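PDB 3EXZ: MaoC-like dehydratase from Rhodospirillum rubrum, which probably acts as a hydratase or dehydratase on acyl thioester-type substrates, as its MaoC-like, hot-dog-fold relatives do, and assembles as a dimer. Local coordinates for residues R13-R18 with H99-V104; S56-A61 with T84-P89; L73-G78 with V140-R145; P94-H99 with T125-G130; T120-T125 with V133-A138. One frame throughout, in Å; residues are numbered along the deposited sequence.

Overall arrangement
All five contacts belong to one hot-dog fold, an antiparallel sheet wrapped around helix 57-72. Interactions 1, 4 and 5 tie neighbouring strands side by side: 13-20 on 97-109, then 97-109 on 116-126, then 116-126 on 132-143. Interactions 1 and 4 share H99, and 4 and 5 share T125. The centres of 1 and 5 lie about 9 Å apart, joined by backbone pairs such as E101 N to D124 O, 2.9 Å. Interaction 2 sets the start of the helix against strand 81-87, its centre about 9 Å from that of interaction 5. Interaction 3, about 26 Å from interaction 4 between centres, packs the loop after helix 57-72 on the end of strand 132-143. Interactions 2 and 3 both touch the second subunit.

Interaction 1: residues R13-R18 with H99-V104; sequences RFDSAR and HVETTV
R18 lays its guanidinium flat on the imidazole of H99 where edge strand 13-20 of the hot-dog sheet runs antiparallel to strand 97-109. The two planes are 22° apart with centres 3.7 Å from each other, and CZ sits over the rim of the ring; a bent arginine chain, turned at chi2 and chi3, folds the group back over it. D15 comes to the same imidazole at its edge, OD1 lying 3.2 Å from H99 CD2 with carboxylate and ring nearly coplanar. The ring's rotation is fixed from within its own strand: H99 NE2 donates to E101 OE2 at 3.1 Å, almost straight and in the ring plane. D15 OD1 and E101 OE2 come within 4.0 Å, a like-charge approach that R18, in a long ion pair with D15, may soften. On the other face of the sheet F14, an aromatic suited to an apolar surface, brings its ring edge to V104 CG2, with P74 also against it. Paired backbone bonds join F14 and T102. Beyond them the small S16 replaces a backbone acceptor with its hydroxyl: V100 N donates to S16 OG at 2.7 Å, while that OG donates to A17 O.

Interaction 2: residues S56-A61 with T84-P89; sequences SGWHTA and TELSWP
W88 and L86 meet the first turn of helix 57-72, the long central helix that the hot-dog sheet wraps around. T84, the first residue of the segment, turns its hydroxyl to S136 on the neighbouring strand. L86 is the first to touch the helix: its CD2 methyl comes within 4.0 Å of W58 CZ3, and the branched side chain also packs on W58 of the second subunit, whose sheet continues this one through T84, L86 and S87. W88 then makes most of the contact. With CG anti to its carbonyl carbon (chi1 -57°), the indole reaches over to the helix and presents two different surfaces. One face receives G57, whose CA stands 3.7 Å from the centroid of the five-membered ring in a CH-pi contact; a residue without a side chain suits this place, since a CB would run into the indole. The edge is turned toward the face of W58, a T-shaped pair with planes at 71° and six-membered centroids 5.3 Å apart. S56 caps the helix, its OG accepting from W58 N. At the point of closest approach in the T, W88 CH2 lies 3.9 Å from W58 CZ2.

Interaction 3: residues L73-G78 with V140-R145; sequences LPLAQG and VVVFRR
The amide of Q77 and the ring of F143 are the flat groups here, and their planes stand almost perpendicular, 86° apart. Q77 OE1 approaches obliquely and lies 3.2 Å from F143 CB. The place is where the loop after the central helix of the hot-dog fold passes strand 140-143, near the end of its sheet. An extended glutamine chain, with CG anti to the carbonyl carbon (chi1 -59°), carries the amide across to F143, and a long polar side chain suits this exposed margin; Q77 also packs on F4. F143 carries its ring away from the loop, toward R116 of its own chain and L49 of the second subunit, so the phenylalanine serves the dimer contact as well. Deeper in, the apolar side chains take over. L75 reaches toward V140 tip to tip, CD2 to CG1 at 4.1 Å, and the same methyl lies 4.3 Å from V142 CG2. The beta-branched valines suit an extended strand, and their methyls form the surface on which the leucine rests. L75 also opens a type I beta turn that ends at G78, whose positive phi suits a residue lacking a side chain. That turn, which brings Q77 and L75 round to the strand together, is closed by G78 N donating to L75 O at 3.3 Å.

Interaction 4: residues P94-H99 with T125-G130; sequences PGDELH and TLNQRG
Q128 reaches across the open end of a beta hairpin in the hot-dog sheet and, with both ends of its amide, holds the backbone at the start of strand 97-109, at G95 and E97. Q128 OE1 accepts from E97 N at 2.8 Å, the donor standing above the carbonyl plane, while Q128 NE2 donates to G95 O at 3.3 Å. A bent chain, with chi2 -95°, folds the amide back over the strand, where it crosses E97 at about a right angle. Next to it H99 and L126 form a hydrogen-bonded antiparallel pair, and L126 CD1 lies 3.7 Å from H99 CE1, an aliphatic neighbour of the ring. L98 packs on the other face, its CB by T125 CG2 and its CD2 beside N127 CA. In the second shell, N127 ND2 donates to water 2, and D96 OD2 accepts from R93 N. What sets Q128 in place is the type I turn from N127 to G130, reinforced by an Asx turn: R129 N donates to N127 OD1 at 3.0 Å.

Interaction 5: residues T120-T125 with V133-A138; sequences TCQSDT and VQRSTA
C121 N donates to A138 O at 2.7 Å, the shortest bond between strands 120-125 and 134-138. D124 is gripped side-on by R135, one nitrogen to each oxygen: R135 NH2 meets D124 OD1 on its syn lone pair at 2.8 Å, and R135 NE donates to D124 OD2, also at 2.8 Å. The planes of carboxylate and guanidinium are only 8° apart, so the two charged groups mate nearly flat, their side chains pointing the same way. Over the middle of one guanidinium face lies the amide of Q122, stacked with Q122 NE2 3.5 Å from R135 CZ; a flat, neutral glutamine suits such a face. With Q122 CG anti to the backbone N (chi1 -177°) and the chain extended beyond it, that amide comes level with the arginine, and its OE1 receives a weak bond from T137 OG1. On the other face the residues are small: S123 OG turns to T102, S136 OG to T84, S123 packs on L68 and A138 on T84. At the end V133 N donates to T125 O and T125 N to Q134 O, so V133 and Q134 both face T125: a classic beta bulge in an antiparallel hairpin of the hot-dog sheet.

Interaction 1: residues R13-R18 with H99-V104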
# COMPACT_ATOMS: atom_id res chain seq x y z
N ARG A 13 -13.53 -14.31 11.44
CA ARG A 13 -13.80 -12.94 11.03
C ARG A 13 -13.44 -11.97 12.15
O ARG A 13 -13.72 -12.23 13.32
CB ARG A 13 -15.29 -12.81 10.67
CG ARG A 13 -15.70 -13.55 9.40
CD ARG A 13 -17.22 -13.61 9.26
NE ARG A 13 -17.66 -14.47 8.16
CZ ARG A 13 -17.83 -15.79 8.26
NH1 ARG A 13 -17.61 -16.42 9.40
NH2 ARG A 13 -18.23 -16.48 7.19
N PHE A 14 -12.81 -10.86 11.77
CA PHE A 14 -12.40 -9.82 12.72
C PHE A 14 -12.88 -8.46 12.23
O PHE A 14 -12.92 -8.19 11.03
CB PHE A 14 -10.88 -9.79 12.87
CG PHE A 14 -10.31 -11.04 13.45
CD1 PHE A 14 -10.31 -11.25 14.82
CD2 PHE A 14 -9.87 -12.05 12.61
CE1 PHE A 14 -9.87 -12.46 15.35
CE2 PHE A 14 -9.44 -13.26 13.13
CZ PHE A 14 -9.44 -13.47 14.50
N ASP A 15 -13.22 -7.60 13.18
CA ASP A 15 -13.71 -6.29 12.85
C ASP A 15 -13.01 -5.18 13.59
O ASP A 15 -12.75 -5.29 14.78
CB ASP A 15 -15.21 -6.24 13.10
CG ASP A 15 -15.97 -6.12 11.82
OD1 ASP A 15 -16.22 -4.97 11.39
OD2 ASP A 15 -16.30 -7.17 11.23
N SER A 16 -12.68 -4.12 12.87
CA SER A 16 -11.97 -3.00 13.47
C SER A 16 -12.94 -1.93 13.94
O SER A 16 -14.15 -1.98 13.67
CB SER A 16 -11.04 -2.35 12.44
OG SER A 16 -11.75 -1.48 11.56
N ALA A 17 -12.40 -0.96 14.68
CA ALA A 17 -13.16 0.20 15.11
C ALA A 17 -13.22 1.10 13.84
O ALA A 17 -12.65 0.77 12.78
CB ALA A 17 -12.50 0.92 16.26
N ARG A 18 -13.88 2.24 13.96
CA ARG A 18 -14.11 3.13 12.84
C ARG A 18 -13.17 4.30 12.74
O ARG A 18 -12.54 4.68 13.72
CB ARG A 18 -15.57 3.61 12.88
CG ARG A 18 -16.53 2.88 11.92
CD ARG A 18 -17.56 2.01 12.64
NE ARG A 18 -17.16 0.61 12.70
CZ ARG A 18 -17.91 -0.41 12.26
NH1 ARG A 18 -19.10 -0.18 11.72
NH2 ARG A 18 -17.47 -1.66 12.37
N HIS A 99 -14.20 1.21 8.31
CA HIS A 99 -13.88 0.18 9.28
C HIS A 99 -13.43 -1.01 8.44
O HIS A 99 -13.76 -1.11 7.25
CB HIS A 99 -15.05 -0.19 10.18
CG HIS A 99 -16.08 -1.02 9.50
ND1 HIS A 99 -16.96 -0.50 8.57
CD2 HIS A 99 -16.34 -2.34 9.57
CE1 HIS A 99 -17.71 -1.48 8.10
NE2 HIS A 99 -17.36 -2.60 8.69
N VAL A 100 -12.66 -1.91 9.03
CA VAL A 100 -12.18 -3.05 8.28
C VAL A 100 -12.74 -4.38 8.76
O VAL A 100 -12.85 -4.61 9.97
CB VAL A 100 -10.64 -3.14 8.32
CG1 VAL A 100 -10.14 -4.20 7.32
CG2 VAL A 100 -10.03 -1.77 8.01
N GLU A 101 -13.13 -5.22 7.80
CA GLU A 101 -13.62 -6.57 8.09
C GLU A 101 -12.61 -7.60 7.53
O GLU A 101 -12.46 -7.74 6.31
CB GLU A 101 -15.02 -6.79 7.49
CG GLU A 101 -16.12 -6.19 8.35
CD GLU A 101 -17.49 -6.27 7.69
OE1 GLU A 101 -17.67 -7.11 6.77
OE2 GLU A 101 -18.39 -5.49 8.09
N THR A 102 -11.94 -8.33 8.41
CA THR A 102 -10.92 -9.29 7.98
C THR A 102 -11.33 -10.75 8.14
O THR A 102 -11.90 -11.14 9.16
CB THR A 102 -9.58 -9.03 8.75
OG1 THR A 102 -9.22 -7.64 8.63
CG2 THR A 102 -8.44 -9.88 8.18
N THR A 103 -11.05 -11.55 7.11
CA THR A 103 -11.37 -12.98 7.14
C THR A 103 -10.12 -13.82 6.87
O THR A 103 -9.35 -13.52 5.96
CB THR A 103 -12.42 -13.37 6.05
OG1 THR A 103 -13.59 -12.56 6.19
CG2 THR A 103 -12.81 -14.86 6.17
N VAL A 104 -9.91 -14.86 7.69
CA VAL A 104 -8.79 -15.78 7.50
C VAL A 104 -9.26 -16.77 6.40
O VAL A 104 -10.26 -17.47 6.56
CB VAL A 104 -8.47 -16.57 8.79
CG1 VAL A 104 -7.27 -17.49 8.55
CG2 VAL A 104 -8.19 -15.60 9.93
O HOH W 1 -10.42 -6.41 10.49

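Interaction 2: residues S56-A61 with T84-P89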
# COMPACT_ATOMS: atom_id res chain seq x y z
N SER A 56 -6.01 9.20 -1.69
CA SER A 56 -5.05 8.36 -2.39
C SER A 56 -5.31 6.90 -1.93
O SER A 56 -5.63 6.65 -0.76
CB SER A 56 -3.63 8.74 -1.96
OG SER A 56 -2.68 7.78 -2.37
N GLY A 57 -5.21 5.95 -2.86
CA GLY A 57 -5.37 4.55 -2.53
C GLY A 57 -4.35 4.20 -1.45
O GLY A 57 -4.61 3.36 -0.59
N TRP A 58 -3.19 4.89 -1.46
CA TRP A 58 -2.13 4.65 -0.48
C TRP A 58 -2.44 5.24 0.89
O TRP A 58 -1.88 4.81 1.90
CB TRP A 58 -0.80 5.15 -1.04
CG TRP A 58 -0.51 4.44 -2.31
CD1 TRP A 58 -0.57 4.96 -3.57
CD2 TRP A 58 -0.18 3.06 -2.45
NE1 TRP A 58 -0.29 3.98 -4.50
CE2 TRP A 58 -0.04 2.81 -3.83
CE3 TRP A 58 0.03 2.01 -1.54
CZ2 TRP A 58 0.29 1.54 -4.34
CZ3 TRP A 58 0.36 0.75 -2.04
CH2 TRP A 58 0.48 0.53 -3.43
N HIS A 59 -3.34 6.21 0.91
CA HIS A 59 -3.78 6.82 2.16
C HIS A 59 -4.80 5.83 2.77
O HIS A 59 -4.76 5.54 3.97
CB HIS A 59 -4.41 8.19 1.88
CG HIS A 59 -4.86 8.91 3.11
ND1 HIS A 59 -5.71 9.99 3.07
CD2 HIS A 59 -4.55 8.72 4.42
CE1 HIS A 59 -5.91 10.44 4.29
NE2 HIS A 59 -5.22 9.69 5.13
N THR A 60 -5.69 5.30 1.94
CA THR A 60 -6.67 4.30 2.38
C THR A 60 -5.93 3.05 2.90
O THR A 60 -6.31 2.49 3.93
CB THR A 60 -7.62 3.92 1.22
OG1 THR A 60 -8.39 5.07 0.87
CG2 THR A 60 -8.57 2.80 1.61
N ALA A 61 -4.87 2.63 2.21
CA ALA A 61 -4.09 1.46 2.64
C ALA A 61 -3.43 1.73 4.02
O ALA A 61 -3.42 0.85 4.88
CB ALA A 61 -3.02 1.09 1.57
N THR A 84 0.83 -8.71 -0.50
CA THR A 84 -0.62 -8.62 -0.58
C THR A 84 -1.16 -8.32 -1.97
O THR A 84 -0.47 -7.74 -2.81
CB THR A 84 -1.16 -7.48 0.38
OG1 THR A 84 -2.58 -7.54 0.47
CG2 THR A 84 -0.78 -6.09 -0.15
N GLU A 85 -2.40 -8.76 -2.21
CA GLU A 85 -3.11 -8.47 -3.46
C GLU A 85 -4.00 -7.28 -3.05
O GLU A 85 -4.87 -7.40 -2.18
CB GLU A 85 -3.97 -9.65 -3.90
CG GLU A 85 -4.74 -9.43 -5.21
CD GLU A 85 -5.94 -8.47 -5.10
OE1 GLU A 85 -6.56 -8.37 -4.01
OE2 GLU A 85 -6.27 -7.82 -6.12
N LEU A 86 -3.80 -6.16 -3.72
CA LEU A 86 -4.49 -4.93 -3.37
C LEU A 86 -5.36 -4.38 -4.48
O LEU A 86 -4.96 -4.38 -5.64
CB LEU A 86 -3.42 -3.90 -2.98
CG LEU A 86 -3.76 -2.76 -2.01
CD1 LEU A 86 -4.52 -3.30 -0.80
CD2 LEU A 86 -2.47 -2.08 -1.58
N SER A 87 -6.57 -3.96 -4.14
CA SER A 87 -7.44 -3.33 -5.12
C SER A 87 -8.31 -2.28 -4.43
O SER A 87 -8.59 -2.38 -3.23
CB SER A 87 -8.31 -4.36 -5.85
OG SER A 87 -9.16 -5.05 -4.95
N TRP A 88 -8.69 -1.25 -5.18
CA TRP A 88 -9.56 -0.20 -4.66
C TRP A 88 -10.78 -0.11 -5.59
O TRP A 88 -10.75 0.59 -6.61
CB TRP A 88 -8.84 1.15 -4.61
CG TRP A 88 -7.57 1.10 -3.80
CD1 TRP A 88 -7.45 1.20 -2.44
CD2 TRP A 88 -6.25 0.93 -4.31
NE1 TRP A 88 -6.13 1.11 -2.07
CE2 TRP A 88 -5.37 0.94 -3.20
CE3 TRP A 88 -5.71 0.78 -5.60
CZ2 TRP A 88 -3.98 0.80 -3.34
CZ3 TRP A 88 -4.33 0.63 -5.74
CH2 TRP A 88 -3.48 0.65 -4.61
N PRO A 89 -11.86 -0.84 -5.26
CA PRO A 89 -13.09 -0.85 -6.07
C PRO A 89 -13.82 0.49 -6.14
O PRO A 89 -14.25 0.91 -7.22
CB PRO A 89 -13.95 -1.92 -5.40
CG PRO A 89 -12.96 -2.79 -4.66
CD PRO A 89 -11.95 -1.80 -4.15

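Interaction 3: residues L73-G78 with V140-R145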
# COMPACT_ATOMS: atom_id res chain seq x y z
N LEU A 73 -7.04 -6.61 13.52
CA LEU A 73 -6.36 -7.90 13.53
C LEU A 73 -5.53 -7.87 14.81
O LEU A 73 -4.43 -7.30 14.89
CB LEU A 73 -5.46 -8.07 12.28
CG LEU A 73 -5.50 -9.43 11.55
CD1 LEU A 73 -4.25 -9.56 10.70
CD2 LEU A 73 -5.58 -10.59 12.54
N PRO A 74 -6.08 -8.49 15.87
CA PRO A 74 -5.52 -8.59 17.21
C PRO A 74 -4.36 -9.54 17.46
O PRO A 74 -4.36 -10.22 18.48
CB PRO A 74 -6.72 -8.96 18.08
CG PRO A 74 -7.93 -8.87 17.16
CD PRO A 74 -7.37 -9.19 15.82
N LEU A 75 -3.39 -9.57 16.56
CA LEU A 75 -2.25 -10.46 16.71
C LEU A 75 -1.34 -10.02 17.85
O LEU A 75 -0.90 -8.87 17.89
CB LEU A 75 -1.48 -10.52 15.39
CG LEU A 75 -1.76 -11.64 14.37
CD1 LEU A 75 -3.13 -12.29 14.57
CD2 LEU A 75 -1.63 -11.05 12.97
N ALA A 76 -1.03 -10.94 18.75
CA ALA A 76 -0.20 -10.62 19.91
C ALA A 76 1.21 -10.18 19.56
O ALA A 76 1.77 -9.27 20.20
CB ALA A 76 -0.16 -11.80 20.88
N GLN A 77 1.79 -10.80 18.54
CA GLN A 77 3.14 -10.46 18.13
C GLN A 77 3.23 -9.49 16.96
O GLN A 77 4.29 -9.31 16.35
CB GLN A 77 3.94 -11.74 17.86
CG GLN A 77 4.03 -12.67 19.06
CD GLN A 77 4.92 -13.86 18.80
OE1 GLN A 77 4.67 -14.65 17.89
NE2 GLN A 77 5.98 -13.99 19.59
N GLY A 78 2.11 -8.85 16.64
CA GLY A 78 2.11 -7.86 15.58
C GLY A 78 1.73 -8.37 14.22
O GLY A 78 1.49 -9.57 14.05
N VAL A 140 0.32 -12.99 6.02
CA VAL A 140 0.95 -12.53 7.25
C VAL A 140 1.70 -13.70 7.90
O VAL A 140 1.30 -14.85 7.75
CB VAL A 140 -0.15 -11.95 8.20
CG1 VAL A 140 0.47 -11.42 9.48
CG2 VAL A 140 -0.90 -10.85 7.49
N VAL A 141 2.80 -13.39 8.58
CA VAL A 141 3.60 -14.40 9.25
C VAL A 141 3.17 -14.45 10.71
O VAL A 141 3.35 -13.49 11.46
CB VAL A 141 5.11 -14.09 9.19
CG1 VAL A 141 5.90 -15.30 9.65
CG2 VAL A 141 5.51 -13.68 7.78
N VAL A 142 2.59 -15.58 11.10
CA VAL A 142 2.12 -15.75 12.46
C VAL A 142 2.76 -16.93 13.19
O VAL A 142 2.68 -18.08 12.73
CB VAL A 142 0.59 -15.95 12.51
CG1 VAL A 142 0.12 -16.01 13.95
CG2 VAL A 142 -0.11 -14.83 11.76
N PHE A 143 3.40 -16.64 14.31
CA PHE A 143 4.04 -17.66 15.14
C PHE A 143 3.09 -18.13 16.25
O PHE A 143 2.15 -17.42 16.63
CB PHE A 143 5.29 -17.07 15.82
CG PHE A 143 6.41 -16.76 14.88
CD1 PHE A 143 7.49 -17.63 14.76
CD2 PHE A 143 6.40 -15.60 14.12
CE1 PHE A 143 8.54 -17.34 13.88
CE2 PHE A 143 7.43 -15.30 13.24
CZ PHE A 143 8.51 -16.17 13.12
N ARG A 144 3.31 -19.34 16.76
CA ARG A 144 2.49 -19.81 17.87
C ARG A 144 3.09 -19.20 19.15
O ARG A 144 4.24 -18.74 19.15
CB ARG A 144 2.43 -21.34 17.91
CG ARG A 144 3.69 -22.08 17.54
CD ARG A 144 3.34 -23.52 17.14
NE ARG A 144 2.29 -24.07 17.98
CZ ARG A 144 1.95 -25.36 18.04
NH1 ARG A 144 2.58 -26.25 17.28
NH2 ARG A 144 0.99 -25.75 18.86
N ARG A 145 2.30 -19.16 20.22
CA ARG A 145 2.76 -18.58 21.48
C ARG A 145 4.01 -19.26 21.98
O ARG A 145 4.10 -20.48 22.01
CB ARG A 145 1.68 -18.66 22.57
CG ARG A 145 1.12 -20.05 22.82
CD ARG A 145 -0.21 -20.24 22.10
NE ARG A 145 -1.09 -19.10 22.33
CZ ARG A 145 -2.35 -19.19 22.76
NH1 ARG A 145 -2.88 -20.38 23.00
NH2 ARG A 145 -3.06 -18.09 22.97

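Interaction 4: residues P94-H99 with T125-G130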
# COMPACT_ATOMS: atom_id res chain seq x y z
N PRO A 94 -14.23 12.25 1.32
CA PRO A 94 -14.18 13.04 2.55
C PRO A 94 -15.53 12.78 3.23
O PRO A 94 -16.57 12.72 2.54
CB PRO A 94 -14.08 14.48 2.06
CG PRO A 94 -13.51 14.37 0.69
CD PRO A 94 -14.08 13.09 0.12
N GLY A 95 -15.54 12.64 4.55
CA GLY A 95 -16.76 12.39 5.30
C GLY A 95 -17.05 10.91 5.48
O GLY A 95 -17.96 10.54 6.24
N ASP A 96 -16.28 10.05 4.83
CA ASP A 96 -16.51 8.61 4.91
C ASP A 96 -16.11 7.96 6.23
O ASP A 96 -15.07 8.30 6.79
CB ASP A 96 -15.78 7.89 3.75
CG ASP A 96 -16.56 7.91 2.43
OD1 ASP A 96 -17.63 8.55 2.35
OD2 ASP A 96 -16.09 7.27 1.46
N GLU A 97 -16.96 7.07 6.74
CA GLU A 97 -16.62 6.33 7.95
C GLU A 97 -16.11 4.96 7.49
O GLU A 97 -16.85 4.17 6.90
CB GLU A 97 -17.83 6.11 8.85
CG GLU A 97 -18.24 7.33 9.64
CD GLU A 97 -17.55 7.45 10.98
OE1 GLU A 97 -17.50 6.44 11.71
OE2 GLU A 97 -17.05 8.55 11.31
N LEU A 98 -14.84 4.69 7.76
CA LEU A 98 -14.25 3.42 7.38
C LEU A 98 -14.03 2.50 8.56
O LEU A 98 -13.73 2.94 9.69
CB LEU A 98 -12.89 3.64 6.70
CG LEU A 98 -12.79 4.66 5.56
CD1 LEU A 98 -11.38 4.69 4.99
CD2 LEU A 98 -13.81 4.31 4.47
N HIS A 99 -14.20 1.21 8.31
CA HIS A 99 -13.88 0.18 9.28
C HIS A 99 -13.43 -1.01 8.44
O HIS A 99 -13.76 -1.11 7.25
CB HIS A 99 -15.05 -0.19 10.18
CG HIS A 99 -16.08 -1.02 9.50
ND1 HIS A 99 -16.96 -0.50 8.57
CD2 HIS A 99 -16.34 -2.34 9.57
CE1 HIS A 99 -17.71 -1.48 8.10
NE2 HIS A 99 -17.36 -2.60 8.69
N THR A 125 -11.99 -3.00 3.43
CA THR A 125 -12.22 -1.71 4.08
C THR A 125 -13.51 -1.19 3.47
O THR A 125 -13.64 -1.05 2.25
CB THR A 125 -11.06 -0.75 3.80
OG1 THR A 125 -9.83 -1.48 3.93
CG2 THR A 125 -11.08 0.41 4.82
N LEU A 126 -14.48 -0.91 4.33
CA LEU A 126 -15.79 -0.45 3.89
C LEU A 126 -16.17 0.91 4.44
O LEU A 126 -15.75 1.28 5.54
CB LEU A 126 -16.86 -1.44 4.36
CG LEU A 126 -16.60 -2.96 4.28
CD1 LEU A 126 -17.61 -3.70 5.14
CD2 LEU A 126 -16.67 -3.43 2.84
N ASN A 127 -16.95 1.65 3.66
CA ASN A 127 -17.47 2.92 4.15
C ASN A 127 -18.89 2.66 4.71
O ASN A 127 -19.36 1.51 4.73
CB ASN A 127 -17.53 4.00 3.06
CG ASN A 127 -18.29 3.56 1.83
OD1 ASN A 127 -19.19 2.72 1.89
ND2 ASN A 127 -17.94 4.15 0.69
N GLN A 128 -19.56 3.71 5.17
CA GLN A 128 -20.88 3.58 5.78
C GLN A 128 -21.98 3.08 4.85
O GLN A 128 -23.06 2.71 5.30
CB GLN A 128 -21.31 4.92 6.39
CG GLN A 128 -21.27 6.08 5.42
CD GLN A 128 -19.97 6.85 5.49
OE1 GLN A 128 -18.95 6.43 4.94
NE2 GLN A 128 -19.99 7.97 6.20
N ARG A 129 -21.70 3.07 3.56
CA ARG A 129 -22.66 2.60 2.58
C ARG A 129 -22.47 1.12 2.26
O ARG A 129 -23.15 0.57 1.39
CB ARG A 129 -22.57 3.43 1.29
CG ARG A 129 -23.56 4.58 1.25
CD ARG A 129 -22.88 5.92 1.49
NE ARG A 129 -21.94 6.25 0.42
CZ ARG A 129 -22.27 6.43 -0.85
NH1 ARG A 129 -23.54 6.32 -1.23
NH2 ARG A 129 -21.34 6.72 -1.75
N GLY A 130 -21.54 0.49 2.96
CA GLY A 130 -21.28 -0.93 2.75
C GLY A 130 -20.43 -1.23 1.53
O GLY A 130 -20.24 -2.40 1.17
O HOH W 2 -16.14 5.90 -0.54

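Interaction 5: residues T120-T125 with V133-A138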
# COMPACT_ATOMS: atom_id res chain seq x y z
N THR A 120 -3.31 -16.33 5.37
CA THR A 120 -3.88 -15.48 4.34
C THR A 120 -5.08 -14.73 4.92
O THR A 120 -6.11 -15.33 5.23
CB THR A 120 -4.33 -16.31 3.11
OG1 THR A 120 -3.20 -16.98 2.55
CG2 THR A 120 -4.94 -15.41 2.06
N CYS A 121 -4.93 -13.42 5.06
CA CYS A 121 -6.00 -12.59 5.61
C CYS A 121 -6.56 -11.65 4.56
O CYS A 121 -5.81 -10.90 3.93
CB CYS A 121 -5.48 -11.74 6.77
SG CYS A 121 -4.74 -12.70 8.10
N GLN A 122 -7.87 -11.71 4.37
CA GLN A 122 -8.52 -10.84 3.41
C GLN A 122 -9.24 -9.73 4.15
O GLN A 122 -10.26 -9.96 4.80
CB GLN A 122 -9.52 -11.63 2.56
CG GLN A 122 -10.18 -10.78 1.49
CD GLN A 122 -10.94 -11.61 0.48
OE1 GLN A 122 -10.38 -12.10 -0.50
NE2 GLN A 122 -12.24 -11.78 0.72
N SER A 123 -8.69 -8.52 4.07
CA SER A 123 -9.29 -7.37 4.72
C SER A 123 -10.04 -6.49 3.73
O SER A 123 -9.48 -6.05 2.72
CB SER A 123 -8.21 -6.53 5.41
OG SER A 123 -7.46 -7.31 6.32
N ASP A 124 -11.32 -6.26 4.00
CA ASP A 124 -12.14 -5.41 3.16
C ASP A 124 -12.42 -4.14 3.97
O ASP A 124 -12.98 -4.19 5.07
CB ASP A 124 -13.46 -6.09 2.79
CG ASP A 124 -13.30 -7.13 1.69
OD1 ASP A 124 -14.31 -7.78 1.34
OD2 ASP A 124 -12.18 -7.29 1.17
N THR A 125 -11.99 -3.00 3.43
CA THR A 125 -12.22 -1.71 4.08
C THR A 125 -13.51 -1.19 3.47
O THR A 125 -13.64 -1.05 2.25
CB THR A 125 -11.06 -0.75 3.80
OG1 THR A 125 -9.83 -1.48 3.93
CG2 THR A 125 -11.08 0.41 4.82
N VAL A 133 -13.90 0.12 -0.30
CA VAL A 133 -12.94 1.10 -0.82
C VAL A 133 -11.54 0.48 -0.95
O VAL A 133 -10.63 1.07 -1.53
CB VAL A 133 -12.89 2.40 0.01
CG1 VAL A 133 -14.27 3.04 0.02
CG2 VAL A 133 -12.39 2.14 1.43
N GLN A 134 -11.36 -0.72 -0.39
CA GLN A 134 -10.10 -1.42 -0.53
C GLN A 134 -10.22 -2.87 -0.11
O GLN A 134 -10.90 -3.18 0.87
CB GLN A 134 -8.96 -0.80 0.31
CG GLN A 134 -7.60 -1.48 0.08
CD GLN A 134 -6.48 -0.94 0.96
OE1 GLN A 134 -6.11 -1.55 1.97
NE2 GLN A 134 -5.95 0.22 0.58
N ARG A 135 -9.59 -3.75 -0.88
CA ARG A 135 -9.52 -5.15 -0.50
C ARG A 135 -8.04 -5.48 -0.55
O ARG A 135 -7.34 -5.21 -1.54
CB ARG A 135 -10.29 -6.08 -1.43
CG ARG A 135 -9.86 -7.53 -1.28
CD ARG A 135 -10.83 -8.46 -1.99
NE ARG A 135 -12.13 -8.47 -1.34
CZ ARG A 135 -13.11 -9.32 -1.64
NH1 ARG A 135 -12.92 -10.23 -2.59
NH2 ARG A 135 -14.27 -9.26 -1.00
N SER A 136 -7.56 -6.04 0.55
CA SER A 136 -6.17 -6.44 0.69
C SER A 136 -6.15 -7.91 1.11
O SER A 136 -6.53 -8.24 2.23
CB SER A 136 -5.49 -5.55 1.74
OG SER A 136 -4.11 -5.86 1.87
N THR A 137 -5.76 -8.79 0.19
CA THR A 137 -5.64 -10.22 0.49
C THR A 137 -4.14 -10.36 0.81
O THR A 137 -3.30 -10.49 -0.08
CB THR A 137 -6.04 -11.09 -0.71
OG1 THR A 137 -7.39 -10.76 -1.07
CG2 THR A 137 -5.96 -12.57 -0.35
N ALA A 138 -3.83 -10.32 2.09
CA ALA A 138 -2.45 -10.36 2.56
C ALA A 138 -1.98 -11.68 3.14
O ALA A 138 -2.78 -12.45 3.65
CB ALA A 138 -2.25 -9.24 3.63